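Local coordinates for protein orotidine 5'-phosphate decarboxylase (Pyrococcus horikoshii, PDB 2CZF) that probably decarboxylates orotidine 5'-monophosphate to uridine 5'-monophosphate, the last step of de novo UMP synthesis, working as a homodimer, at residues Ala5-Glu10 / Met27-Trp32; Ser20-Ile25 / Thr50-Ile55. All blocks are in the same frame, centred on the assembly; numbering follows the deposited sequence.

Interaction 1 (Ala5-Glu10 / Met27-Trp32); sequences ALDVYE and MIKVNW. With XMP (xanthosine-5'-monophosphate), chain C.
The phenol ring of Y9 receives the amide of N31 at its edge, the two planes only 24° apart, while the carbonyl O of D7 lies over one face, nearer the ring's margin than its centre. N31 ND2 lies in the ring plane and donates to Y9 OH at 3.2 Å. The carboxylate of D7 runs nearly parallel to the amide (4°) but displaced, with N31 ND2 above the carboxylate plane 3.1 Å from D7 OD1, too poorly angled for a hydrogen bond. With CG set between its backbone N and carbonyl carbon (chi1 55°), N31 also N-caps the following helix through OD1, which accepts from L34 N. Cutting this side chain back to an alanine is likely to leave Y9 OH without its amide donor and the helix without its side-chain cap. The setting is the C-terminal mouth of a TIM barrel, where A5 and K29 pair in parallel and L6 N bonds to K29 O at 3.2 Å. Here K29, bent at its last two torsions, hydrogen-bonds through NZ to XMP O3' at 2.8 Å, and D7 OD2 accepts a weak hydrogen bond from that hydroxyl. A water links D7 OD1 with K29 NZ and O; D57 salt-bridges the lysine.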
loop_
_atom_site.group_PDB
_atom_site.type_symbol
_atom_site.label_atom_id
_atom_site.label_comp_id
_atom_site.label_asym_id
_atom_site.label_seq_id
_atom_site.Cartn_x
_atom_site.Cartn_y
_atom_site.Cartn_z
ATOM N N ALA A 5 -9.159 -15.327 -5.309
ATOM C CA ALA A 5 -8.596 -14.479 -4.260
ATOM C C ALA A 5 -8.130 -15.446 -3.176
ATOM O O ALA A 5 -8.907 -15.847 -2.309
ATOM C CB ALA A 5 -9.660 -13.548 -3.720
ATOM N N LEU A 6 -6.860 -15.827 -3.239
ATOM C CA LEU A 6 -6.320 -16.784 -2.287
ATOM C C LEU A 6 -6.099 -16.183 -0.907
ATOM O O LEU A 6 -4.974 -16.144 -0.424
ATOM C CB LEU A 6 -5.016 -17.375 -2.824
ATOM C CG LEU A 6 -4.574 -18.696 -2.203
ATOM C CD1 LEU A 6 -5.699 -19.719 -2.305
ATOM C CD2 LEU A 6 -3.331 -19.197 -2.912
ATOM N N ASP A 7 -7.184 -15.734 -0.298
ATOM C CA ASP A 7 -7.133 -15.130 1.024
ATOM C C ASP A 7 -7.219 -16.166 2.121
ATOM O O ASP A 7 -8.048 -16.058 3.036
ATOM C CB ASP A 7 -8.261 -14.123 1.200
ATOM C CG ASP A 7 -8.198 -13.049 0.150
ATOM O OD1 ASP A 7 -7.099 -12.807 -0.370
ATOM O OD2 ASP A 7 -9.258 -12.444 -0.140
ATOM N N VAL A 8 -6.379 -17.178 2.003
ATOM C CA VAL A 8 -6.255 -18.260 2.963
ATOM C C VAL A 8 -4.792 -18.159 3.396
ATOM O O VAL A 8 -3.933 -18.934 2.958
ATOM C CB VAL A 8 -6.542 -19.652 2.336
ATOM C CG1 VAL A 8 -8.049 -19.891 2.250
ATOM C CG2 VAL A 8 -5.924 -19.740 0.949
ATOM N N TYR A 9 -4.543 -17.179 4.257
ATOM C CA TYR A 9 -3.225 -16.812 4.770
ATOM C C TYR A 9 -2.362 -17.851 5.466
ATOM O O TYR A 9 -1.273 -17.525 5.958
ATOM C CB TYR A 9 -3.399 -15.599 5.670
ATOM C CG TYR A 9 -4.360 -14.601 5.075
ATOM C CD1 TYR A 9 -4.085 -13.979 3.860
ATOM C CD2 TYR A 9 -5.566 -14.306 5.710
ATOM C CE1 TYR A 9 -4.988 -13.088 3.289
ATOM C CE2 TYR A 9 -6.476 -13.418 5.147
ATOM C CZ TYR A 9 -6.180 -12.815 3.936
ATOM O OH TYR A 9 -7.079 -11.940 3.372
ATOM N N GLU A 10 -2.832 -19.088 5.521
ATOM C CA GLU A 10 -2.061 -20.156 6.125
ATOM C C GLU A 10 -1.414 -20.941 5.016
ATOM O O GLU A 10 -2.060 -21.419 4.058
ATOM C CB GLU A 10 -2.917 -21.059 7.011
ATOM C CG GLU A 10 -3.424 -22.326 6.343
ATOM C CD GLU A 10 -2.486 -23.525 6.513
ATOM O OE1 GLU A 10 -1.313 -23.454 6.068
ATOM O OE2 GLU A 10 -2.927 -24.545 7.086
ATOM N N MET A 27 -6.305 -16.525 -13.247
ATOM C CA MET A 27 -5.253 -15.886 -12.466
ATOM C C MET A 27 -5.483 -16.169 -11.005
ATOM O O MET A 27 -6.566 -16.579 -10.607
ATOM C CB MET A 27 -5.240 -14.368 -12.665
ATOM C CG MET A 27 -4.878 -13.931 -14.059
ATOM S SD MET A 27 -6.111 -12.855 -14.798
ATOM C CE MET A 27 -5.132 -11.446 -15.226
ATOM N N ILE A 28 -4.446 -15.930 -10.216
ATOM C CA ILE A 28 -4.497 -16.104 -8.772
ATOM C C ILE A 28 -4.136 -14.740 -8.204
ATOM O O ILE A 28 -3.107 -14.178 -8.582
ATOM C CB ILE A 28 -3.425 -17.099 -8.278
ATOM C CG1 ILE A 28 -3.683 -18.494 -8.860
ATOM C CG2 ILE A 28 -3.422 -17.126 -6.750
ATOM C CD1 ILE A 28 -2.558 -19.488 -8.586
ATOM N N LYS A 29 -4.965 -14.211 -7.310
ATOM C CA LYS A 29 -4.677 -12.902 -6.713
ATOM C C LYS A 29 -4.181 -13.064 -5.276
ATOM O O LYS A 29 -4.845 -13.706 -4.465
ATOM C CB LYS A 29 -5.928 -12.009 -6.701
ATOM C CG LYS A 29 -5.697 -10.631 -6.053
ATOM C CD LYS A 29 -6.934 -9.731 -6.074
ATOM C CE LYS A 29 -7.900 -10.032 -4.939
ATOM N NZ LYS A 29 -7.242 -9.783 -3.631
ATOM N N VAL A 30 -3.010 -12.506 -4.965
ATOM C CA VAL A 30 -2.493 -12.575 -3.598
ATOM C C VAL A 30 -2.394 -11.153 -3.029
ATOM O O VAL A 30 -2.201 -10.184 -3.774
ATOM C CB VAL A 30 -1.095 -13.253 -3.523
ATOM C CG1 VAL A 30 -1.129 -14.594 -4.236
ATOM C CG2 VAL A 30 -0.033 -12.356 -4.122
ATOM N N ASN A 31 -2.512 -11.036 -1.710
ATOM C CA ASN A 31 -2.464 -9.735 -1.061
ATOM C C ASN A 31 -1.289 -9.599 -0.087
ATOM O O ASN A 31 -0.464 -10.517 0.055
ATOM C CB ASN A 31 -3.781 -9.486 -0.323
ATOM C CG ASN A 31 -4.110 -10.592 0.657
ATOM O OD1 ASN A 31 -3.224 -11.343 1.092
ATOM N ND2 ASN A 31 -5.385 -10.692 1.025
ATOM N N TRP A 32 -1.205 -8.450 0.585
ATOM C CA TRP A 32 -0.116 -8.246 1.527
ATOM C C TRP A 32 -0.094 -9.257 2.676
ATOM O O TRP A 32 0.974 -9.744 3.040
ATOM C CB TRP A 32 -0.145 -6.833 2.108
ATOM C CG TRP A 32 0.395 -5.772 1.189
ATOM C CD1 TRP A 32 -0.256 -4.646 0.779
ATOM C CD2 TRP A 32 1.723 -5.699 0.628
ATOM N NE1 TRP A 32 0.580 -3.871 0.004
ATOM C CE2 TRP A 32 1.798 -4.490 -0.107
ATOM C CE3 TRP A 32 2.853 -6.530 0.678
ATOM C CZ2 TRP A 32 2.969 -4.088 -0.794
ATOM C CZ3 TRP A 32 4.021 -6.131 -0.004
ATOM C CH2 TRP A 32 4.061 -4.918 -0.729
HETATM P P XMP C . -14.923 -12.263 -1.135
HETATM O O1P XMP C . -16.086 -11.636 -0.463
HETATM O O2P XMP C . -15.367 -13.293 -2.290
HETATM O "O5'" XMP C . -13.949 -11.196 -1.844
HETATM O O3P XMP C . -14.002 -13.101 -0.113
HETATM C "C5'" XMP C . -13.168 -11.603 -2.971
HETATM C "C4'" XMP C . -12.041 -10.605 -3.249
HETATM O "O4'" XMP C . -12.607 -9.284 -3.285
HETATM C "C1'" XMP C . -11.757 -8.464 -2.470
HETATM N N9 XMP C . -12.453 -7.213 -2.084
HETATM C C4 XMP C . -12.191 -6.010 -2.582
HETATM N N3 XMP C . -11.262 -5.563 -3.535
HETATM N N1 XMP C . -12.083 -3.308 -3.256
HETATM C C2 XMP C . -11.208 -4.208 -3.876
HETATM O O2 XMP C . -10.407 -3.810 -4.724
HETATM C C6 XMP C . -13.007 -3.766 -2.305
HETATM O O6 XMP C . -13.761 -2.961 -1.750
HETATM C C5 XMP C . -13.060 -5.111 -1.974
HETATM N N7 XMP C . -13.817 -5.814 -1.132
HETATM C C8 XMP C . -13.445 -7.089 -1.203
HETATM C "C2'" XMP C . -11.458 -9.384 -1.288
HETATM O "O2'" XMP C . -10.331 -8.885 -0.564
HETATM C "C3'" XMP C . -11.036 -10.612 -2.092
HETATM O "O3'" XMP C . -9.713 -10.426 -2.602
HETATM O O HOH W 1 -3.604 -13.604 -0.766
HETATM O O HOH W 2 -6.112 -12.036 -2.833
#

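Interaction 2 (Ser20-Ile25 / Thr50-Ile55); sequences SVKDYI and TGVEII
A small, mostly apolar contact joins two connections of the barrel: the turn that leads out of helix 11-21 toward strand 27-31, and the loop that leads into strand 53-60. V52 is the residue on which both parts meet. Its two methyls divide the work, CG2 lying 3.9 Å from K22 CB and CG1 lying 4.1 Å from I25 CG1. The side chains of V52 and I25 cross at about a right angle, and V52 CG1 also comes up to the backbone O of I25. Placing CG1 of I25 between its backbone N and carbonyl carbon (chi1 65°) brings that branch to the valine, while the isoleucine also packs on I2 and L4 of strand 2-5. K22 points its CB at the loop, where it meets T50 CB at 4.2 Å. Farther out, the lysine chain bends at chi2 and chi3, and the placement of its end beside T50 O is doubtful.

The loop has its own internal brace, an ST turn in which V52 N donates to T50 OG1 at 3.2 Å with an N-H...O angle of 151°. The same hydroxyl is hydrogen-bonded to L46 O, so this buried polar group serves both the turn and the preceding helix. Between T50 and V52, G51 takes a positive phi of 68°, a backbone shape that glycine adopts more readily than residues with a side chain. Across the interface, then, cohesion rests largely on methyl and methylene contacts, while the clear hydrogen bonding shapes the loop from within, the T50 hydroxyl bridging L46 O and V52 N.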
loop_
_atom_site.group_PDB
_atom_site.type_symbol
_atom_site.label_atom_id
_atom_site.label_comp_id
_atom_site.label_asym_id
_atom_site.label_seq_id
_atom_site.Cartn_x
_atom_site.Cartn_y
_atom_site.Cartn_z
ATOM N N SER A 20 -5.463 -27.324 -6.994
ATOM C CA SER A 20 -6.597 -28.161 -7.365
ATOM C C SER A 20 -7.677 -27.483 -8.208
ATOM O O SER A 20 -8.487 -28.160 -8.837
ATOM C CB SER A 20 -7.240 -28.747 -6.108
ATOM O OG SER A 20 -7.795 -27.729 -5.294
ATOM N N VAL A 21 -7.705 -26.155 -8.216
ATOM C CA VAL A 21 -8.706 -25.436 -8.997
ATOM C C VAL A 21 -8.075 -24.802 -10.228
ATOM O O VAL A 21 -8.758 -24.150 -11.016
ATOM C CB VAL A 21 -9.377 -24.311 -8.167
ATOM C CG1 VAL A 21 -10.009 -24.896 -6.913
ATOM C CG2 VAL A 21 -8.346 -23.232 -7.810
ATOM N N LYS A 22 -6.772 -25.004 -10.394
ATOM C CA LYS A 22 -6.050 -24.416 -11.510
ATOM C C LYS A 22 -6.732 -24.563 -12.865
ATOM O O LYS A 22 -6.576 -23.695 -13.735
ATOM C CB LYS A 22 -4.638 -24.996 -11.594
ATOM C CG LYS A 22 -4.541 -26.329 -12.314
ATOM C CD LYS A 22 -3.357 -26.321 -13.275
ATOM C CE LYS A 22 -3.511 -25.216 -14.321
ATOM N NZ LYS A 22 -2.299 -25.082 -15.183
ATOM N N ASP A 23 -7.473 -25.655 -13.048
ATOM C CA ASP A 23 -8.171 -25.906 -14.313
ATOM C C ASP A 23 -9.288 -24.920 -14.645
ATOM O O ASP A 23 -9.593 -24.703 -15.825
ATOM C CB ASP A 23 -8.766 -27.319 -14.336
ATOM C CG ASP A 23 -7.708 -28.402 -14.472
ATOM O OD1 ASP A 23 -6.596 -28.092 -14.951
ATOM O OD2 ASP A 23 -7.995 -29.565 -14.115
ATOM N N TYR A 24 -9.886 -24.318 -13.617
ATOM C CA TYR A 24 -11.003 -23.391 -13.816
ATOM C C TYR A 24 -10.731 -21.913 -13.590
ATOM O O TYR A 24 -11.647 -21.096 -13.720
ATOM C CB TYR A 24 -12.178 -23.813 -12.940
ATOM C CG TYR A 24 -12.694 -25.197 -13.260
ATOM C CD1 TYR A 24 -13.442 -25.436 -14.410
ATOM C CD2 TYR A 24 -12.415 -26.274 -12.420
ATOM C CE1 TYR A 24 -13.900 -26.710 -14.721
ATOM C CE2 TYR A 24 -12.868 -27.556 -12.719
ATOM C CZ TYR A 24 -13.610 -27.765 -13.870
ATOM O OH TYR A 24 -14.063 -29.028 -14.158
ATOM N N ILE A 25 -9.495 -21.556 -13.255
ATOM C CA ILE A 25 -9.184 -20.146 -13.028
ATOM C C ILE A 25 -8.156 -19.618 -14.012
ATOM O O ILE A 25 -7.378 -20.383 -14.578
ATOM C CB ILE A 25 -8.722 -19.894 -11.557
ATOM C CG1 ILE A 25 -7.394 -20.596 -11.255
ATOM C CG2 ILE A 25 -9.785 -20.412 -10.613
ATOM C CD1 ILE A 25 -6.869 -20.327 -9.833
ATOM N N THR A 50 0.697 -24.338 -9.861
ATOM C CA THR A 50 -0.645 -24.170 -10.414
ATOM C C THR A 50 -0.579 -23.803 -11.891
ATOM O O THR A 50 -1.518 -24.063 -12.636
ATOM C CB THR A 50 -1.442 -23.046 -9.701
ATOM O OG1 THR A 50 -0.862 -21.772 -10.016
ATOM C CG2 THR A 50 -1.438 -23.254 -8.191
ATOM N N GLY A 51 0.529 -23.198 -12.307
ATOM C CA GLY A 51 0.675 -22.788 -13.690
ATOM C C GLY A 51 -0.263 -21.648 -14.072
ATOM O O GLY A 51 -0.551 -21.448 -15.251
ATOM N N VAL A 52 -0.729 -20.891 -13.082
ATOM C CA VAL A 52 -1.658 -19.781 -13.315
ATOM C C VAL A 52 -1.027 -18.404 -13.080
ATOM O O VAL A 52 -0.268 -18.223 -12.127
ATOM C CB VAL A 52 -2.888 -19.909 -12.386
ATOM C CG1 VAL A 52 -3.956 -18.929 -12.802
ATOM C CG2 VAL A 52 -3.422 -21.338 -12.416
ATOM N N GLU A 53 -1.343 -17.433 -13.938
ATOM C CA GLU A 53 -0.800 -16.081 -13.778
ATOM C C GLU A 53 -1.153 -15.548 -12.396
ATOM O O GLU A 53 -2.111 -16.007 -11.770
ATOM C CB GLU A 53 -1.328 -15.136 -14.870
ATOM C CG GLU A 53 -0.575 -15.279 -16.192
ATOM C CD GLU A 53 -1.022 -14.299 -17.255
ATOM O OE1 GLU A 53 -0.248 -14.081 -18.220
ATOM O OE2 GLU A 53 -2.140 -13.749 -17.139
ATOM N N ILE A 54 -0.375 -14.589 -11.909
ATOM C CA ILE A 54 -0.638 -14.047 -10.581
ATOM C C ILE A 54 -0.754 -12.526 -10.539
ATOM O O ILE A 54 0.015 -11.802 -11.191
ATOM C CB ILE A 54 0.446 -14.518 -9.580
ATOM C CG1 ILE A 54 0.254 -13.825 -8.226
ATOM C CG2 ILE A 54 1.818 -14.227 -10.137
ATOM C CD1 ILE A 54 1.161 -14.353 -7.117
ATOM N N ILE A 55 -1.750 -12.071 -9.781
ATOM C CA ILE A 55 -2.027 -10.652 -9.578
ATOM C C ILE A 55 -1.623 -10.348 -8.145
ATOM O O ILE A 55 -2.128 -10.985 -7.211
ATOM C CB ILE A 55 -3.541 -10.324 -9.688
ATOM C CG1 ILE A 55 -4.036 -10.535 -11.120
ATOM C CG2 ILE A 55 -3.796 -8.878 -9.262
ATOM C CD1 ILE A 55 -5.544 -10.307 -11.274
#

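Interactions 1 and 2 lie around the first three strands of the parallel eight-stranded barrel and their connections, their centres about 12 Å apart. Along the chain their segments alternate: 5-10, 20-25, 27-32 and 50-55. Helix 11-21 lies between the two segments of interaction 1, and its end enters interaction 2. Strands 27-31 and 53-60 are sheet neighbours, and I28 ties the contacts together: its N and O probably bond to E53 O and I55 N, while its side chain packs against T50. This follows the beta-alpha order of a TIM barrel, with substrate-binding residues gathered at the strand ends in interaction 1 and interaction 2 at the opposite, N-terminal end of the strands, where the chain returns from helices to strands.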